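Local coordinates for protein YPM (Yersinia pseudotuberculosis, PDB 1PM4) that acts as a superantigenic mitogen, a bacterial toxin of jelly-roll fold that probably stimulates T cells, at residues Y35-T41 against N97-T103; I6-T10 against K108-V113. All coordinates share one frame; numbering follows the deposited sequence. Where two conformers were deposited one is given.

Contact 1: residues Y35-T41 against N97-T103; sequences YAVLHST and NYSLDAT
Val37 and Asp101 form a hydrogen-bonded antiparallel pair near the middle of this contact, which joins the two central strands of one sheet of the jelly roll. Their backbones trade two bonds, Val37 N to Asp101 O at 2.9 Å and Asp101 N to Val37 O at 3.0 Å. His39 and Ser99 repeat the pattern, and Tyr35 O takes the amide of Thr103. At that end the ladder changes character: Tyr35 N donates a hydrogen bond to Thr103 OG1 at 2.9 Å.

The apolar contacts lie on the face with Ala36, Leu38, Leu100 and Ala102. Ala36 CB meets Ala102 CB at 3.9 Å, and the CD1 methyls of Leu38 and Leu100 touch at 4.2 Å. Trp86, Leu49 and Met47 of the opposing sheet pack on this face.

The other face, with Val37, His39, Ser99 and Asp101, is mostly polar. Asp101 lies alongside Val37, with OD2 3.8 Å from Val37 CG1. A water bridges this OD2 to Tyr35 OH, while OD1 bonds to Thr8. The His39 ring turns an edge to Asp101 OD2, but its ND1 bonds to Asp69.

Past the strand end, Asn97 holds the loop twice. Ser40 OG donates to its backbone O at 2.6 Å. Asn97 CG lies anti to its own backbone N (chi1 161°), which carries OD1 to Thr41. Thr41 N reaches Asn97 OD1 at 2.9 Å from above the amide plane.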
ATOM      1  N   TYR A  35      -8.238   8.459  -8.942  1.00 14.93           N
ATOM      2  CA  TYR A  35      -7.643   7.819 -10.128  1.00 13.88           C
ATOM      3  C   TYR A  35      -6.649   8.796 -10.688  1.00 12.82           C
ATOM      4  O   TYR A  35      -6.885  10.003 -10.700  1.00  9.86           O
ATOM      5  CB  TYR A  35      -8.731   7.504 -11.137  1.00 14.79           C
ATOM      6  CG  TYR A  35      -8.253   7.250 -12.519  1.00 15.50           C
ATOM      7  CD1 TYR A  35      -8.054   5.979 -12.947  1.00 17.34           C
ATOM      8  CD2 TYR A  35      -7.989   8.291 -13.404  1.00 13.77           C
ATOM      9  CE1 TYR A  35      -7.605   5.722 -14.225  1.00 15.95           C
ATOM     10  CE2 TYR A  35      -7.520   8.045 -14.664  1.00 15.82           C
ATOM     11  CZ  TYR A  35      -7.329   6.768 -15.070  1.00 16.24           C
ATOM     12  OH  TYR A  35      -6.885   6.429 -16.335  1.00 19.11           O
ATOM     13  N   ALA A  36      -5.517   8.289 -11.151  1.00 11.34           N
ATOM     14  CA  ALA A  36      -4.617   9.108 -11.944  1.00 11.79           C
ATOM     15  C   ALA A  36      -3.796   8.203 -12.814  1.00 11.10           C
ATOM     16  O   ALA A  36      -3.612   7.050 -12.518  1.00 11.74           O
ATOM     17  CB  ALA A  36      -3.698   9.993 -11.086  1.00 14.20           C
ATOM     18  N   VAL A  37      -3.373   8.739 -13.940  1.00  9.00           N
ATOM     19  CA  VAL A  37      -2.395   8.019 -14.833  1.00  9.93           C
ATOM     20  C   VAL A  37      -1.492   9.066 -15.415  1.00  8.77           C
ATOM     21  O   VAL A  37      -1.948  10.143 -15.817  1.00  9.14           O
ATOM     22  CB  VAL A  37      -3.058   7.175 -15.935  1.00  9.04           C
ATOM     23  CG1 VAL A  37      -3.907   8.039 -16.846  1.00  9.62           C
ATOM     24  CG2 VAL A  37      -2.029   6.327 -16.633  1.00 11.84           C
ATOM     25  N   LEU A  38      -0.194   8.768 -15.395  1.00  7.92           N
ATOM     26  CA  LEU A  38       0.859   9.579 -15.951  1.00  7.38           C
ATOM     27  C   LEU A  38       1.207   9.182 -17.346  1.00  7.87           C
ATOM     28  O   LEU A  38       1.321   7.999 -17.601  1.00  8.51           O
ATOM     29  CB  LEU A  38       2.094   9.425 -15.095  1.00  9.19           C
ATOM     30  CG  LEU A  38       3.267  10.353 -15.435  1.00  8.91           C
ATOM     31  CD1 LEU A  38       2.932  11.851 -15.350  1.00 11.10           C
ATOM     32  CD2 LEU A  38       4.411   9.992 -14.429  1.00 12.37           C
ATOM     33  N   HIS A  39       1.372  10.154 -18.240  1.00  8.36           N
ATOM     34  CA  HIS A  39       1.715   9.839 -19.644  1.00  9.26           C
ATOM     35  C   HIS A  39       2.789  10.833 -20.073  1.00  9.74           C
ATOM     36  O   HIS A  39       3.030  11.856 -19.433  1.00  9.12           O
ATOM     37  CB  HIS A  39       0.516   9.963 -20.573  1.00 10.47           C
ATOM     38  CG  HIS A  39      -0.610   8.986 -20.334  1.00 11.57           C
ATOM     39  ND1 HIS A  39      -0.431   7.624 -20.368  1.00 15.56           N
ATOM     40  CD2 HIS A  39      -1.944   9.177 -20.236  1.00 10.81           C
ATOM     41  CE1 HIS A  39      -1.599   7.019 -20.196  1.00 15.13           C
ATOM     42  NE2 HIS A  39      -2.534   7.942 -20.113  1.00 13.78           N
ATOM     43  N   SER A  40       3.406  10.545 -21.215  1.00  8.48           N
ATOM     44  CA  SER A  40       4.350  11.454 -21.855  1.00  9.25           C
ATOM     45  C   SER A  40       4.359  11.266 -23.372  1.00  9.40           C
ATOM     46  O   SER A  40       4.279  10.094 -23.860  1.00 10.97           O
ATOM     47  CB  SER A  40       5.747  11.241 -21.316  1.00  9.63           C
ATOM     48  OG  SER A  40       6.688  12.108 -21.916  1.00  9.27           O
ATOM     49  N   THR A  41       4.425  12.388 -24.083  1.00 10.32           N
ATOM     50  CA  THR A  41       4.663  12.312 -25.543  1.00 10.95           C
ATOM     51  C   THR A  41       6.054  11.824 -25.879  1.00 11.67           C
ATOM     52  O   THR A  41       6.292  11.548 -27.052  1.00 13.06           O
ATOM     53  CB  THR A  41       4.425  13.655 -26.239  1.00 11.82           C
ATOM     54  OG1 THR A  41       5.313  14.666 -25.744  1.00 10.36           O
ATOM     55  CG2 THR A  41       3.008  14.126 -26.040  1.00 13.85           C
ATOM     56  N   ASN A  97       8.120  15.961 -21.837  1.00 10.77           N
ATOM     57  CA  ASN A  97       6.712  16.304 -21.620  1.00  9.87           C
ATOM     58  C   ASN A  97       6.133  15.378 -20.558  1.00 10.02           C
ATOM     59  O   ASN A  97       6.537  14.207 -20.449  1.00  9.65           O
ATOM     60  CB  ASN A  97       5.939  16.063 -22.938  1.00 10.27           C
ATOM     61  CG  ASN A  97       4.431  15.927 -22.746  1.00 11.21           C
ATOM     62  OD1 ASN A  97       3.858  14.804 -22.562  1.00  9.94           O
ATOM     63  ND2 ASN A  97       3.739  17.110 -22.789  1.00 14.91           N
ATOM     64  N   TYR A  98       5.174  15.877 -19.797  1.00  7.79           N
ATOM     65  CA  TYR A  98       4.264  14.979 -19.072  1.00  7.92           C
ATOM     66  C   TYR A  98       2.811  15.407 -19.227  1.00  8.10           C
ATOM     67  O   TYR A  98       2.517  16.575 -19.537  1.00  7.18           O
ATOM     68  CB  TYR A  98       4.635  14.911 -17.586  1.00  6.64           C
ATOM     69  CG  TYR A  98       4.265  16.175 -16.798  1.00  7.27           C
ATOM     70  CD1 TYR A  98       3.045  16.322 -16.186  1.00  7.73           C
ATOM     71  CD2 TYR A  98       5.206  17.190 -16.607  1.00  8.38           C
ATOM     72  CE1 TYR A  98       2.709  17.480 -15.550  1.00 10.36           C
ATOM     73  CE2 TYR A  98       4.915  18.304 -15.887  1.00  8.05           C
ATOM     74  CZ  TYR A  98       3.646  18.444 -15.317  1.00  9.24           C
ATOM     75  OH  TYR A  98       3.309  19.623 -14.614  1.00 10.54           O
ATOM     76  N   SER A  99       1.917  14.472 -19.027  1.00  8.14           N
ATOM     77  CA  SER A  99       0.516  14.770 -18.819  1.00  9.60           C
ATOM     78  C   SER A  99       0.014  13.847 -17.725  1.00  9.70           C
ATOM     79  O   SER A  99       0.335  12.656 -17.684  1.00 11.93           O
ATOM     80  CB  SER A  99      -0.332  14.687 -20.119  1.00 12.94           C
ATOM     81  OG  SER A  99      -0.417  13.370 -20.649  1.00 15.89           O
ATOM     82  N   LEU A 100      -0.750  14.394 -16.799  1.00  7.97           N
ATOM     83  CA  LEU A 100      -1.301  13.603 -15.695  1.00  8.38           C
ATOM     84  C   LEU A 100      -2.836  13.760 -15.805  1.00  9.58           C
ATOM     85  O   LEU A 100      -3.346  14.860 -15.618  1.00  9.16           O
ATOM     86  CB  LEU A 100      -0.837  14.198 -14.391  1.00 10.05           C
ATOM     87  CG  LEU A 100      -1.297  13.401 -13.177  1.00  9.63           C
ATOM     88  CD1 LEU A 100      -0.635  12.061 -13.085  1.00 12.64           C
ATOM     89  CD2 LEU A 100      -1.130  14.165 -11.874  1.00 11.01           C
ATOM     90  N   ASP A 101      -3.520  12.678 -16.050  1.00  8.48           N
ATOM     91  CA  ASP A 101      -4.954  12.633 -15.923  1.00 10.31           C
ATOM     92  C   ASP A 101      -5.261  12.260 -14.493  1.00 11.50           C
ATOM     93  O   ASP A 101      -4.729  11.261 -13.983  1.00 13.34           O
ATOM     94  CB  ASP A 101      -5.539  11.585 -16.806  1.00 10.75           C
ATOM     95  CG  ASP A 101      -5.273  11.780 -18.252  1.00 14.24           C
ATOM     96  OD1 ASP A 101      -4.919  12.872 -18.739  1.00 15.03           O
ATOM     97  OD2 ASP A 101      -5.338  10.774 -18.995  1.00 19.60           O
ATOM     98  N   ALA A 102      -6.026  13.080 -13.798  1.00 10.72           N
ATOM     99  CA  ALA A 102      -6.373  12.795 -12.366  1.00 10.79           C
ATOM    100  C   ALA A 102      -7.739  13.260 -11.938  1.00 10.44           C
ATOM    101  O   ALA A 102      -8.211  14.309 -12.363  1.00  9.66           O
ATOM    102  CB  ALA A 102      -5.383  13.505 -11.494  1.00 10.47           C
ATOM    103  N   THR A 103      -8.327  12.509 -11.039  1.00 11.08           N
ATOM    104  CA  THR A 103      -9.534  12.921 -10.346  1.00 13.86           C
ATOM    105  C   THR A 103      -9.331  14.274  -9.716  1.00 13.60           C
ATOM    106  O   THR A 103      -8.340  14.482  -9.079  1.00 13.74           O
ATOM    107  CB  THR A 103      -9.832  11.945  -9.204  1.00 14.16           C
ATOM    108  OG1 THR A 103     -10.016  10.661  -9.728  1.00 16.42           O
ATOM    109  CG2 THR A 103     -11.207  12.295  -8.595  1.00 17.55           C
TER
HETATM  110  O   HOH W   1      -7.133   8.623 -18.209  1.00 34.21           O

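Contact 2: residues I6-T10 against K108-V113; sequences IATYT and KEDSDV
Tyr9 holds CG anti to its own carbonyl carbon (chi1 -63°), and Asp112 takes nearly the same first torsion. With these turns the phenol ring leaves strand 6-13 toward the loop, and the carboxylate comes to the ring's hydroxyl end. The Tyr9 hydroxyl donates to Asp112 OD2 over a short 2.5 Å. It meets this oxygen on the anti side, 31° out of the carboxylate plane. OD2 itself lies at the ring edge, in the ring plane, while the two flat groups are turned 63° apart.

The same oxygen has a second donor. Glu109 N reaches Asp112 OD2 at 3.0 Å from the opposite face of the carboxylate. This bond and the backbone bond from Asp112 N to Glu109 O together close the short 3-10 turn 110-112. The other carboxylate oxygen, OD1, forms a salt bridge with Lys25, which also pairs with Glu109.

Lys108 comes from the loop and runs past Tyr9 in the opposite direction. Its CD lies over one ring face, toward the rim, 4.1 Å above the plane. Its CB also rests against Ala7 CB at 3.9 Å. The lysine side chain ends at Thr8, where NZ donates to Thr8 O at 2.7 Å. A water accepts from Thr10 N and, weakly, from Lys108 NZ. Val113 CG2 adds a looser apolar touch at Tyr9 CD1, while Val104 and Ile21 also pack on Tyr9.

The loop is fastened to strand 6-13 by two side-chain hydrogen bonds and by the aliphatic part of Lys108 lying over the Tyr9 ring. Two donors and the salt bridge from Lys25 probably favour the ionised form of Asp112, and the tyrosine ring is fixed at its hydroxyl end.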
ATOM      1  N   ILE A   6     -12.334  14.118 -14.059  1.00 18.09           N
ATOM      2  CA  ILE A   6     -10.907  13.851 -14.324  1.00 16.67           C
ATOM      3  C   ILE A   6     -10.385  15.058 -15.090  1.00 16.62           C
ATOM      4  O   ILE A   6     -10.978  15.459 -16.131  1.00 18.31           O
ATOM      5  CB  ILE A   6     -10.701  12.538 -15.191  1.00 17.92           C
ATOM      6  CG1 ILE A   6     -11.341  11.290 -14.576  1.00 21.46           C
ATOM      7  CG2 ILE A   6      -9.231  12.230 -15.469  1.00 17.62           C
ATOM      8  CD1 ILE A   6     -11.125  11.097 -13.150  1.00 24.07           C
ATOM      9  N   ALA A   7      -9.303  15.664 -14.638  1.00 13.15           N
ATOM     10  CA  ALA A   7      -8.645  16.756 -15.363  1.00 13.56           C
ATOM     11  C   ALA A   7      -7.369  16.259 -15.956  1.00 12.69           C
ATOM     12  O   ALA A   7      -6.849  15.243 -15.490  1.00 12.24           O
ATOM     13  CB  ALA A   7      -8.285  17.867 -14.424  1.00 13.60           C
ATOM     14  N   THR A   8      -6.768  17.036 -16.848  1.00 11.00           N
ATOM     15  CA  THR A   8      -5.429  16.699 -17.335  1.00 10.54           C
ATOM     16  C   THR A   8      -4.485  17.857 -17.123  1.00 11.57           C
ATOM     17  O   THR A   8      -4.735  18.970 -17.597  1.00 12.81           O
ATOM     18  CB  THR A   8      -5.468  16.345 -18.850  1.00 11.63           C
ATOM     19  OG1 THR A   8      -6.291  15.176 -19.048  1.00 12.10           O
ATOM     20  CG2 THR A   8      -4.049  16.006 -19.368  1.00 12.84           C
ATOM     21  N   TYR A   9      -3.420  17.612 -16.368  1.00  9.28           N
ATOM     22  CA  TYR A   9      -2.333  18.544 -16.172  1.00 10.12           C
ATOM     23  C   TYR A   9      -1.261  18.232 -17.184  1.00 11.35           C
ATOM     24  O   TYR A   9      -0.863  17.061 -17.309  1.00 13.33           O
ATOM     25  CB  TYR A   9      -1.757  18.395 -14.779  1.00  9.83           C
ATOM     26  CG  TYR A   9      -2.766  18.731 -13.657  1.00 11.07           C
ATOM     27  CD1 TYR A   9      -2.865  20.001 -13.154  1.00 12.62           C
ATOM     28  CD2 TYR A   9      -3.594  17.766 -13.150  1.00  8.90           C
ATOM     29  CE1 TYR A   9      -3.770  20.276 -12.166  1.00  8.02           C
ATOM     30  CE2 TYR A   9      -4.499  18.007 -12.164  1.00  9.08           C
ATOM     31  CZ  TYR A   9      -4.613  19.285 -11.690  1.00  8.95           C
ATOM     32  OH  TYR A   9      -5.518  19.624 -10.689  1.00 14.44           O
ATOM     33  N   THR A  10      -0.754  19.266 -17.842  1.00 10.69           N
ATOM     34  CA  THR A  10       0.277  19.059 -18.849  1.00 10.56           C
ATOM     35  C   THR A  10       1.456  19.949 -18.489  1.00 10.44           C
ATOM     36  O   THR A  10       1.294  21.071 -17.915  1.00 12.02           O
ATOM     37  CB  THR A  10      -0.320  19.320 -20.273  0.50 11.03           C
ATOM     38  OG1 THR A  10      -1.370  18.356 -20.611  0.50 10.19           O
ATOM     39  CG2 THR A  10       0.712  19.124 -21.354  0.50  8.01           C
ATOM     40  N   LYS A 108      -9.575  22.061 -12.333  1.00 29.65           N
ATOM     41  CA  LYS A 108      -8.155  22.271 -12.270  1.00 27.08           C
ATOM     42  C   LYS A 108      -7.838  23.785 -12.142  1.00 25.64           C
ATOM     43  O   LYS A 108      -8.485  24.646 -12.736  1.00 22.97           O
ATOM     44  CB  LYS A 108      -7.491  21.520 -13.438  1.00 27.87           C
ATOM     45  CG  LYS A 108      -6.502  22.250 -14.224  1.00 27.26           C
ATOM     46  CD  LYS A 108      -6.132  21.408 -15.419  1.00 28.64           C
ATOM     47  CE  LYS A 108      -4.904  21.890 -16.084  1.00 30.63           C
ATOM     48  NZ  LYS A 108      -4.963  21.663 -17.558  1.00 26.72           N
ATOM     49  N   GLU A 109      -6.866  24.085 -11.296  1.00 22.72           N
ATOM     50  CA  GLU A 109      -6.383  25.428 -11.040  1.00 22.91           C
ATOM     51  C   GLU A 109      -4.866  25.434 -11.168  1.00 21.96           C
ATOM     52  O   GLU A 109      -4.247  24.445 -10.890  1.00 18.26           O
ATOM     53  CB  GLU A 109      -6.796  25.843  -9.624  1.00 23.80           C
ATOM     54  CG  GLU A 109      -8.322  25.965  -9.488  1.00 28.31           C
ATOM     55  CD  GLU A 109      -8.799  26.522  -8.150  1.00 33.07           C
ATOM     56  OE1 GLU A 109      -8.013  26.527  -7.177  1.00 36.32           O
ATOM     57  OE2 GLU A 109      -9.972  26.980  -8.084  1.00 39.68           O
ATOM     58  N   ASP A 110      -4.300  26.554 -11.621  1.00 21.28           N
ATOM     59  CA  ASP A 110      -2.856  26.737 -11.711  1.00 22.60           C
ATOM     60  C   ASP A 110      -2.145  26.415 -10.401  1.00 21.29           C
ATOM     61  O   ASP A 110      -1.101  25.753 -10.408  1.00 20.75           O
ATOM     62  CB  ASP A 110      -2.529  28.173 -12.109  1.00 24.27           C
ATOM     63  CG  ASP A 110      -2.768  28.439 -13.597  1.00 28.87           C
ATOM     64  OD1 ASP A 110      -3.409  27.591 -14.271  1.00 29.95           O
ATOM     65  OD2 ASP A 110      -2.317  29.471 -14.163  1.00 34.68           O
ATOM     66  N   SER A 111      -2.771  26.811  -9.300  1.00 18.94           N
ATOM     67  CA  SER A 111      -2.168  26.652  -7.985  1.00 18.38           C
ATOM     68  C   SER A 111      -2.098  25.165  -7.553  1.00 16.07           C
ATOM     69  O   SER A 111      -1.510  24.857  -6.545  1.00 15.35           O
ATOM     70  CB  SER A 111      -2.913  27.538  -6.959  1.00 17.82           C
ATOM     71  OG  SER A 111      -4.198  27.061  -6.731  1.00 18.87           O
ATOM     72  N   ASP A 112      -2.676  24.249  -8.338  1.00 13.97           N
ATOM     73  CA  ASP A 112      -2.589  22.838  -8.001  1.00 12.43           C
ATOM     74  C   ASP A 112      -1.142  22.361  -8.168  1.00 10.81           C
ATOM     75  O   ASP A 112      -0.779  21.401  -7.548  1.00 10.40           O
ATOM     76  CB  ASP A 112      -3.516  21.952  -8.859  1.00 12.00           C
ATOM     77  CG  ASP A 112      -5.004  22.290  -8.723  1.00 16.45           C
ATOM     78  OD1 ASP A 112      -5.447  22.964  -7.720  1.00 15.22           O
ATOM     79  OD2 ASP A 112      -5.834  21.884  -9.573  1.00 16.01           O
ATOM     80  N   VAL A 113      -0.398  22.980  -9.082  1.00 11.59           N
ATOM     81  CA  VAL A 113       1.025  22.645  -9.308  1.00 11.80           C
ATOM     82  C   VAL A 113       1.824  23.300  -8.213  1.00 11.98           C
ATOM     83  O   VAL A 113       1.940  24.534  -8.139  1.00 12.37           O
ATOM     84  CB  VAL A 113       1.531  23.048 -10.703  1.00 11.53           C
ATOM     85  CG1 VAL A 113       2.946  22.532 -10.878  1.00 14.79           C
ATOM     86  CG2 VAL A 113       0.645  22.391 -11.757  1.00 13.84           C
TER
HETATM   87  O   HOH W   2      -1.988  21.938 -17.172  1.00 21.59           O

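Overall arrangement
Both contacts involve the sheet that holds strands 6-13 and 96-103. Contact 1 pairs two of its inner strands, and contact 2 ties its outermost strand 6-13 to a later loop. Contact 1 is the more buried: one of its fourteen touching residues is exposed, and its apolar face is turned to the other sheet. In contact 2 three of seven touching residues are exposed, although Tyr9 and Asp112 are buried. Regular backbone bonds dominate contact 1. Side-chain donors and acceptors carry contact 2, where no strand pairs with strand. Their centres are about 10 Å apart, and they meet where Leu100 N bonds to Tyr9 O.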